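PDB 2W57: ferric uptake regulation protein, which probably represses iron-uptake genes as a metal-loaded, DNA-binding dimer. Local coordinates for residues L20-V25 with Y56-Q61; C31-A36 with V99-D104; V68-H71 with K77-F80. One frame throughout, in Å; residues are numbered along the deposited sequence.

Interaction 1. Residues L20-V25 with Y56-Q61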
loop_
_atom_site.group_PDB
_atom_site.type_symbol
_atom_site.label_atom_id
_atom_site.label_comp_id
_atom_site.label_asym_id
_atom_site.label_seq_id
_atom_site.Cartn_x
_atom_site.Cartn_y
_atom_site.Cartn_z
ATOM N N LEU A 20 -7.669 1.225 -25.355
ATOM C CA LEU A 20 -9.089 0.833 -25.471
ATOM C C LEU A 20 -9.386 -0.545 -24.883
ATOM O O LEU A 20 -10.373 -0.728 -24.166
ATOM C CB LEU A 20 -9.553 0.853 -26.938
ATOM C CG LEU A 20 -9.616 2.175 -27.712
ATOM C CD1 LEU A 20 -10.012 1.913 -29.146
ATOM C CD2 LEU A 20 -10.562 3.194 -27.070
ATOM N N LYS A 21 -8.513 -1.496 -25.202
ATOM C CA LYS A 21 -8.662 -2.893 -24.837
ATOM C C LYS A 21 -8.455 -3.127 -23.360
ATOM O O LYS A 21 -9.057 -4.032 -22.781
ATOM C CB LYS A 21 -7.661 -3.741 -25.624
ATOM C CG LYS A 21 -8.070 -3.958 -27.068
ATOM C CD LYS A 21 -7.097 -4.886 -27.767
ATOM C CE LYS A 21 -7.492 -5.098 -29.218
ATOM N NZ LYS A 21 -8.583 -6.077 -29.339
ATOM N N ILE A 22 -7.590 -2.323 -22.754
ATOM C CA ILE A 22 -7.347 -2.420 -21.329
ATOM C C ILE A 22 -8.479 -1.728 -20.592
ATOM O O ILE A 22 -8.889 -2.190 -19.535
ATOM C CB ILE A 22 -5.967 -1.835 -20.939
ATOM C CG1 ILE A 22 -4.858 -2.777 -21.428
ATOM C CG2 ILE A 22 -5.884 -1.606 -19.433
ATOM C CD1 ILE A 22 -3.470 -2.257 -21.283
ATOM N N LEU A 23 -8.993 -0.633 -21.147
ATOM C CA LEU A 23 -10.116 0.060 -20.518
ATOM C C LEU A 23 -11.384 -0.803 -20.567
ATOM O O LEU A 23 -12.063 -0.976 -19.556
ATOM C CB LEU A 23 -10.345 1.431 -21.162
ATOM C CG LEU A 23 -11.468 2.342 -20.653
ATOM C CD1 LEU A 23 -11.309 2.664 -19.169
ATOM C CD2 LEU A 23 -11.500 3.625 -21.478
ATOM N N GLU A 24 -11.690 -1.334 -21.748
ATOM C CA GLU A 24 -12.715 -2.354 -21.918
ATOM C C GLU A 24 -12.681 -3.362 -20.759
ATOM O O GLU A 24 -13.689 -3.586 -20.091
ATOM C CB GLU A 24 -12.457 -3.075 -23.232
ATOM C CG GLU A 24 -13.626 -3.797 -23.860
ATOM C CD GLU A 24 -13.470 -3.881 -25.389
ATOM O OE1 GLU A 24 -14.219 -4.656 -26.052
ATOM O OE2 GLU A 24 -12.589 -3.159 -25.931
ATOM N N VAL A 25 -11.515 -3.952 -20.502
ATOM C CA VAL A 25 -11.419 -4.941 -19.439
ATOM C C VAL A 25 -11.770 -4.341 -18.098
ATOM O O VAL A 25 -12.530 -4.945 -17.333
ATOM C CB VAL A 25 -10.037 -5.633 -19.372
ATOM C CG1 VAL A 25 -9.888 -6.401 -18.059
ATOM C CG2 VAL A 25 -9.849 -6.580 -20.568
ATOM N N TYR A 56 1.188 -2.436 -17.519
ATOM C CA TYR A 56 1.704 -1.483 -16.544
ATOM C C TYR A 56 1.800 -0.054 -17.055
ATOM O O TYR A 56 1.361 0.872 -16.365
ATOM C CB TYR A 56 3.068 -1.914 -16.039
ATOM C CG TYR A 56 2.987 -2.773 -14.824
ATOM C CD1 TYR A 56 3.338 -4.114 -14.887
ATOM C CD2 TYR A 56 2.545 -2.253 -13.602
ATOM C CE1 TYR A 56 3.282 -4.915 -13.774
ATOM C CE2 TYR A 56 2.483 -3.058 -12.473
ATOM C CZ TYR A 56 2.855 -4.383 -12.581
ATOM O OH TYR A 56 2.794 -5.206 -11.499
ATOM N N ARG A 57 2.404 0.135 -18.231
ATOM C CA ARG A 57 2.599 1.474 -18.762
ATOM C C ARG A 57 1.219 2.159 -18.880
ATOM O O ARG A 57 1.048 3.297 -18.419
ATOM C CB ARG A 57 3.378 1.423 -20.094
ATOM C CG ARG A 57 3.457 2.748 -20.894
ATOM C CD ARG A 57 4.064 2.604 -22.332
ATOM N NE ARG A 57 3.273 1.788 -23.283
ATOM C CZ ARG A 57 2.102 2.143 -23.859
ATOM N NH1 ARG A 57 1.506 3.312 -23.589
ATOM N NH2 ARG A 57 1.499 1.305 -24.715
ATOM N N VAL A 58 0.229 1.438 -19.431
ATOM C CA VAL A 58 -1.124 1.978 -19.606
ATOM C C VAL A 58 -1.823 2.288 -18.269
ATOM O O VAL A 58 -2.406 3.364 -18.108
ATOM C CB VAL A 58 -2.025 1.084 -20.493
ATOM C CG1 VAL A 58 -3.478 1.632 -20.513
ATOM C CG2 VAL A 58 -1.461 0.963 -21.925
ATOM N N LEU A 59 -1.762 1.357 -17.318
ATOM C CA LEU A 59 -2.353 1.586 -16.005
ATOM C C LEU A 59 -1.748 2.785 -15.269
ATOM O O LEU A 59 -2.482 3.538 -14.619
ATOM C CB LEU A 59 -2.296 0.323 -15.149
ATOM C CG LEU A 59 -3.244 -0.791 -15.597
ATOM C CD1 LEU A 59 -2.972 -2.083 -14.861
ATOM C CD2 LEU A 59 -4.697 -0.340 -15.421
ATOM N N ASN A 60 -0.436 2.983 -15.383
ATOM C CA ASN A 60 0.197 4.214 -14.894
ATOM C C ASN A 60 -0.341 5.506 -15.523
ATOM O O ASN A 60 -0.554 6.510 -14.817
ATOM C CB ASN A 60 1.698 4.178 -15.123
ATOM C CG ASN A 60 2.430 3.600 -13.970
ATOM O OD1 ASN A 60 2.547 2.370 -13.840
ATOM N ND2 ASN A 60 2.940 4.473 -13.107
ATOM N N GLN A 61 -0.503 5.487 -16.849
ATOM C CA GLN A 61 -1.013 6.629 -17.602
ATOM C C GLN A 61 -2.460 6.887 -17.172
ATOM O O GLN A 61 -2.869 8.032 -17.009
ATOM C CB GLN A 61 -0.925 6.367 -19.119
ATOM C CG GLN A 61 0.473 6.069 -19.644
ATOM C CD GLN A 61 0.530 5.555 -21.118
ATOM O OE1 GLN A 61 -0.358 4.822 -21.617
ATOM N NE2 GLN A 61 1.606 5.940 -21.809
#
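Ile22 and Val58 meet tip to tip between two helices of the winged-helix DNA-binding domain. Helix 17-26 supplies Ile22. Helix 52-64 supplies Val58 and Leu59, and by its place in the fold it is probably the recognition helix.

Polar links lie around the contact. Lys21 forms a salt bridge with Glu48, and Gln61 OE1 accepts a hydrogen bond from Arg19 of helix 17-26. The hydroxyl of Tyr56 bonds to Glu37.

The contact itself is apolar. Ile22 CD1 sits 3.7 Å from Val58 CB. It also lies 3.8 Å from Val58 CG2 and 4.0 Å from Val58 CG1, so the isoleucine tip meets the whole branched end of the valine. The extended second torsion of Ile22 (chi2 172°) carries CD1 out along the side chain and across the gap.

The spacing of the backbones fits such end-on packing. The closest CA atoms, those of Ile22 and Val58, are 7.8 Å apart. All three touching residues are buried. Ile22 also packs on Leu39 and Leu43 of helix 36-45, and Leu59 reaches Phe80 of strand 78-82. The contact therefore belongs to the hydrophobic core shared by the three helices and the wing.

A second, looser touch comes from the other branch of Ile22. The first bond of the Leu59 side chain does not aim at helix 17-26, but its CD2 end turns nearer. There Ile22 CG2 lies 4.4 Å from Leu59 CD2.

Interaction 2. Residues C31-A36 with V99-D104. With ZN (zinc ion), chain D.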
loop_
_atom_site.group_PDB
_atom_site.type_symbol
_atom_site.label_atom_id
_atom_site.label_comp_id
_atom_site.label_asym_id
_atom_site.label_seq_id
_atom_site.Cartn_x
_atom_site.Cartn_y
_atom_site.Cartn_z
ATOM N N CYS A 31 -14.144 -7.312 -12.952
ATOM C CA CYS A 31 -12.781 -6.774 -12.943
ATOM C C CYS A 31 -12.749 -5.428 -12.229
ATOM O O CYS A 31 -11.885 -4.580 -12.503
ATOM C CB CYS A 31 -12.232 -6.624 -14.366
ATOM S SG CYS A 31 -12.031 -8.181 -15.266
ATOM N N GLN A 32 -13.680 -5.239 -11.300
ATOM C CA GLN A 32 -13.787 -3.979 -10.581
ATOM C C GLN A 32 -12.561 -3.599 -9.738
ATOM O O GLN A 32 -12.323 -2.407 -9.514
ATOM C CB GLN A 32 -15.025 -3.980 -9.714
ATOM C CG GLN A 32 -15.362 -2.604 -9.216
ATOM C CD GLN A 32 -16.633 -2.587 -8.423
ATOM O OE1 GLN A 32 -17.725 -2.800 -8.962
ATOM N NE2 GLN A 32 -16.503 -2.335 -7.127
ATOM N N HIS A 33 -11.819 -4.609 -9.259
ATOM C CA HIS A 33 -10.550 -4.435 -8.547
ATOM C C HIS A 33 -9.564 -5.421 -9.149
ATOM O O HIS A 33 -9.817 -6.616 -9.139
ATOM C CB HIS A 33 -10.701 -4.767 -7.063
ATOM C CG HIS A 33 -11.449 -3.738 -6.273
ATOM N ND1 HIS A 33 -12.823 -3.728 -6.176
ATOM C CD2 HIS A 33 -11.011 -2.703 -5.519
ATOM C CE1 HIS A 33 -13.199 -2.719 -5.413
ATOM N NE2 HIS A 33 -12.120 -2.079 -5.002
ATOM N N ILE A 34 -8.435 -4.958 -9.669
ATOM C CA ILE A 34 -7.611 -5.855 -10.476
ATOM C C ILE A 34 -6.142 -5.443 -10.496
ATOM O O ILE A 34 -5.825 -4.263 -10.581
ATOM C CB ILE A 34 -8.189 -5.987 -11.927
ATOM C CG1 ILE A 34 -7.631 -7.224 -12.641
ATOM C CG2 ILE A 34 -7.986 -4.702 -12.748
ATOM C CD1 ILE A 34 -8.449 -7.639 -13.856
ATOM N N SER A 35 -5.252 -6.423 -10.395
ATOM C CA SER A 35 -3.831 -6.163 -10.511
ATOM C C SER A 35 -3.446 -6.124 -11.975
ATOM O O SER A 35 -4.171 -6.651 -12.822
ATOM C CB SER A 35 -3.039 -7.249 -9.803
ATOM O OG SER A 35 -3.276 -8.494 -10.409
ATOM N N ALA A 36 -2.308 -5.504 -12.271
ATOM C CA ALA A 36 -1.726 -5.544 -13.614
ATOM C C ALA A 36 -1.548 -6.977 -14.164
ATOM O O ALA A 36 -1.688 -7.201 -15.359
ATOM C CB ALA A 36 -0.399 -4.806 -13.628
ATOM N N VAL A 99 -12.309 -8.992 -3.277
ATOM C CA VAL A 99 -12.234 -7.673 -2.629
ATOM C C VAL A 99 -13.637 -7.126 -2.331
ATOM O O VAL A 99 -14.376 -6.771 -3.240
ATOM C CB VAL A 99 -11.466 -6.632 -3.494
ATOM C CG1 VAL A 99 -11.326 -5.309 -2.755
ATOM C CG2 VAL A 99 -10.101 -7.148 -3.897
ATOM N N ILE A 100 -13.997 -7.057 -1.053
ATOM C CA ILE A 100 -15.266 -6.461 -0.656
ATOM C C ILE A 100 -15.091 -4.971 -0.314
ATOM O O ILE A 100 -14.173 -4.591 0.422
ATOM C CB ILE A 100 -15.938 -7.233 0.510
ATOM C CG1 ILE A 100 -16.337 -8.646 0.081
ATOM C CG2 ILE A 100 -17.181 -6.494 1.002
ATOM C CD1 ILE A 100 -15.352 -9.729 0.479
ATOM N N GLU A 101 -15.966 -4.140 -0.872
ATOM C CA GLU A 101 -16.008 -2.720 -0.554
ATOM C C GLU A 101 -16.946 -2.519 0.618
ATOM O O GLU A 101 -17.984 -3.174 0.693
ATOM C CB GLU A 101 -16.550 -1.914 -1.732
ATOM C CG GLU A 101 -15.897 -2.204 -3.060
ATOM C CD GLU A 101 -16.424 -1.309 -4.153
ATOM O OE1 GLU A 101 -17.535 -0.771 -3.990
ATOM O OE2 GLU A 101 -15.736 -1.140 -5.181
ATOM N N PHE A 102 -16.591 -1.619 1.528
ATOM C CA PHE A 102 -17.494 -1.225 2.605
ATOM C C PHE A 102 -17.284 0.237 2.965
ATOM O O PHE A 102 -16.258 0.827 2.627
ATOM C CB PHE A 102 -17.328 -2.128 3.839
ATOM C CG PHE A 102 -16.020 -1.937 4.572
ATOM C CD1 PHE A 102 -14.873 -2.626 4.177
ATOM C CD2 PHE A 102 -15.939 -1.075 5.663
ATOM C CE1 PHE A 102 -13.664 -2.455 4.851
ATOM C CE2 PHE A 102 -14.735 -0.898 6.342
ATOM C CZ PHE A 102 -13.594 -1.592 5.930
ATOM N N SER A 103 -18.272 0.811 3.641
ATOM C CA SER A 103 -18.180 2.172 4.145
ATOM C C SER A 103 -18.966 2.296 5.450
ATOM O O SER A 103 -20.155 2.587 5.444
ATOM C CB SER A 103 -18.682 3.172 3.097
ATOM O OG SER A 103 -18.460 4.507 3.528
ATOM N N ASP A 104 -18.281 2.068 6.563
ATOM C CA ASP A 104 -18.885 2.075 7.878
ATOM C C ASP A 104 -18.918 3.490 8.447
ATOM O O ASP A 104 -17.896 4.177 8.460
ATOM C CB ASP A 104 -18.081 1.165 8.796
ATOM C CG ASP A 104 -18.780 0.893 10.110
ATOM O OD1 ASP A 104 -19.851 0.234 10.092
ATOM O OD2 ASP A 104 -18.250 1.327 11.161
HETATM ZN ZN ZN D . -12.115 -0.025 -4.394
#
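His33 NE2 binds zinc at 2.1 Å, and the same ring carries the contact with Val99. Glu81, His88 and His90 complete the metal site. Metal binding at NE2 limits the swing of the imidazole.

Val99 comes up over one face of this ring. Its CG1 is 3.8 Å from the ring centroid and only 10° off the normal, a CH-pi contact. With CG1 anti to the backbone N of Val99 (chi1 -176°), that methyl is the one set over the ring centre. The other branch, CG2, lies 4.0 Å from His33 CB.

Glu101 approaches at the edge, near the ring plane. Its OE2 faces His33 CE1, and its carboxylate plane stands 84° from the ring. The Gln32 amide also approaches OE2 of Glu101, but the modelled separation is too short to be trusted.

The contact lies at the surface, where the DNA-binding domain meets the dimerisation domain. Gln32 and His33 come just before strand 34-35, whose Ile34 bonds through its backbone to Phe80 of strand 78-82. Val99 and Glu101 belong to strand 99-102, outermost in its sheet within this chain, which pairs with strand 89-93 and leads into helix 105-117.

Interaction 3. Residues V68-H71 with K77-F80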
loop_
_atom_site.group_PDB
_atom_site.type_symbol
_atom_site.label_atom_id
_atom_site.label_comp_id
_atom_site.label_asym_id
_atom_site.label_seq_id
_atom_site.Cartn_x
_atom_site.Cartn_y
_atom_site.Cartn_z
ATOM N N VAL A 68 -8.033 5.719 -13.418
ATOM C CA VAL A 68 -7.985 4.673 -12.396
ATOM C C VAL A 68 -7.370 5.174 -11.084
ATOM O O VAL A 68 -6.717 6.222 -11.050
ATOM C CB VAL A 68 -7.225 3.394 -12.872
ATOM C CG1 VAL A 68 -7.829 2.812 -14.143
ATOM C CG2 VAL A 68 -5.715 3.658 -13.056
ATOM N N THR A 69 -7.593 4.414 -10.015
ATOM C CA THR A 69 -6.944 4.630 -8.729
ATOM C C THR A 69 -6.098 3.404 -8.435
ATOM O O THR A 69 -6.580 2.271 -8.576
ATOM C CB THR A 69 -7.980 4.767 -7.594
ATOM O OG1 THR A 69 -8.852 5.879 -7.860
ATOM C CG2 THR A 69 -7.287 4.984 -6.246
ATOM N N ARG A 70 -4.844 3.624 -8.033
ATOM C CA ARG A 70 -3.972 2.529 -7.611
ATOM C C ARG A 70 -4.022 2.326 -6.106
ATOM O O ARG A 70 -3.847 3.271 -5.343
ATOM C CB ARG A 70 -2.513 2.739 -8.048
ATOM C CG ARG A 70 -1.726 1.420 -8.065
ATOM C CD ARG A 70 -0.213 1.557 -7.854
ATOM N NE ARG A 70 0.505 1.927 -9.072
ATOM C CZ ARG A 70 1.426 1.181 -9.693
ATOM N NH1 ARG A 70 1.789 -0.025 -9.241
ATOM N NH2 ARG A 70 2.000 1.664 -10.787
ATOM N N HIS A 71 -4.245 1.079 -5.697
ATOM C CA HIS A 71 -4.118 0.682 -4.296
ATOM C C HIS A 71 -2.952 -0.276 -4.114
ATOM O O HIS A 71 -2.814 -1.234 -4.878
ATOM C CB HIS A 71 -5.390 -0.016 -3.817
ATOM C CG HIS A 71 -6.612 0.842 -3.862
ATOM N ND1 HIS A 71 -6.910 1.764 -2.878
ATOM C CD2 HIS A 71 -7.616 0.916 -4.766
ATOM C CE1 HIS A 71 -8.042 2.373 -3.181
ATOM N NE2 HIS A 71 -8.493 1.873 -4.320
ATOM N N LYS A 77 1.323 -6.567 -4.001
ATOM C CA LYS A 77 0.243 -6.367 -4.961
ATOM C C LYS A 77 -0.281 -4.920 -5.059
ATOM O O LYS A 77 -0.698 -4.335 -4.059
ATOM C CB LYS A 77 -0.903 -7.309 -4.603
ATOM C CG LYS A 77 -1.887 -7.606 -5.714
ATOM C CD LYS A 77 -2.881 -8.635 -5.210
ATOM C CE LYS A 77 -3.571 -9.350 -6.342
ATOM N NZ LYS A 77 -4.491 -10.386 -5.794
ATOM N N SER A 78 -0.237 -4.362 -6.273
ATOM C CA SER A 78 -1.016 -3.181 -6.640
ATOM C C SER A 78 -2.261 -3.643 -7.362
ATOM O O SER A 78 -2.177 -4.422 -8.308
ATOM C CB SER A 78 -0.253 -2.272 -7.599
ATOM O OG SER A 78 1.013 -1.906 -7.097
ATOM N N VAL A 79 -3.417 -3.165 -6.920
ATOM C CA VAL A 79 -4.667 -3.389 -7.639
ATOM C C VAL A 79 -5.241 -2.051 -8.090
ATOM O O VAL A 79 -5.055 -1.007 -7.438
ATOM C CB VAL A 79 -5.720 -4.203 -6.817
ATOM C CG1 VAL A 79 -5.220 -5.615 -6.536
ATOM C CG2 VAL A 79 -6.058 -3.518 -5.519
ATOM N N PHE A 80 -5.939 -2.093 -9.212
ATOM C CA PHE A 80 -6.488 -0.913 -9.824
ATOM C C PHE A 80 -8.006 -1.044 -9.907
ATOM O O PHE A 80 -8.554 -2.143 -9.854
ATOM C CB PHE A 80 -5.888 -0.728 -11.218
ATOM C CG PHE A 80 -4.376 -0.580 -11.230
ATOM C CD1 PHE A 80 -3.789 0.674 -11.371
ATOM C CD2 PHE A 80 -3.543 -1.700 -11.126
ATOM C CE1 PHE A 80 -2.405 0.820 -11.404
ATOM C CE2 PHE A 80 -2.155 -1.569 -11.147
ATOM C CZ PHE A 80 -1.581 -0.302 -11.283
#
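Residues Val68-His71 and Lys77-Phe80 pair as antiparallel strands of a beta hairpin that follows helix 52-64. The segment axes run 4.7 Å apart, with their N-to-C directions at 157°.

His71 and Val79 form the hydrogen-bonded pair. His71 N donates to Val79 O at 2.8 Å in a nearly straight bond. Val79 N returns a bond to His71 O at 2.9 Å. Arg70 and Phe80 form the adjacent non-hydrogen-bonded pair.

On the Arg70 and Phe80 face, these two side chains lie alongside each other and point the same way. Arg70 CG lies over the phenyl face, 3.9 Å from its centroid, in a CH-pi contact. The Arg70 chain then bends at chi3 (-81°), and Phe80 CZ comes to lie over one face of the guanidinium. The two planes are 53° apart, so the groups are not stacked flat. In the guanidinium plane, NH1 donates to Ser78 OG at 3.0 Å. Val68 CG2 meets the phenyl edge at CD1, 3.9 Å away.

On the other face, His71 CB touches Val79 CG2 at 4.0 Å. The His71 ring hydrogen-bonds to the Tyr128 hydroxyl through ND1 and to Glu81 OE2, a zinc ligand, through NE2. It is thus a second-shell residue of that metal site. Val68 and Phe80 pack against helix 52-64, as is typical of the wing hairpin of a winged-helix domain.

How the interactions relate
From the N terminus, helix 17-26 is followed by residues 31-36. Interaction 1 closes the first loop when 56-61 returns to 20-25 within the helical core. Strands 68-72 and 78-82 come next, and interaction 3 makes their short hairpin. Interaction 2 closes last and spans the longest loop, from 31-36 to 99-104. Interactions 1 and 2 cross, because 31-36 lies between the two segments of interaction 1. Interaction 3 follows interaction 1 in series and falls within the span of interaction 2. Packing of Leu59 on Phe80 joins the helices to the wing. Ile34 and Phe80 link the wing to 31-36, and interaction 2 continues to the dimerisation domain beside the zinc.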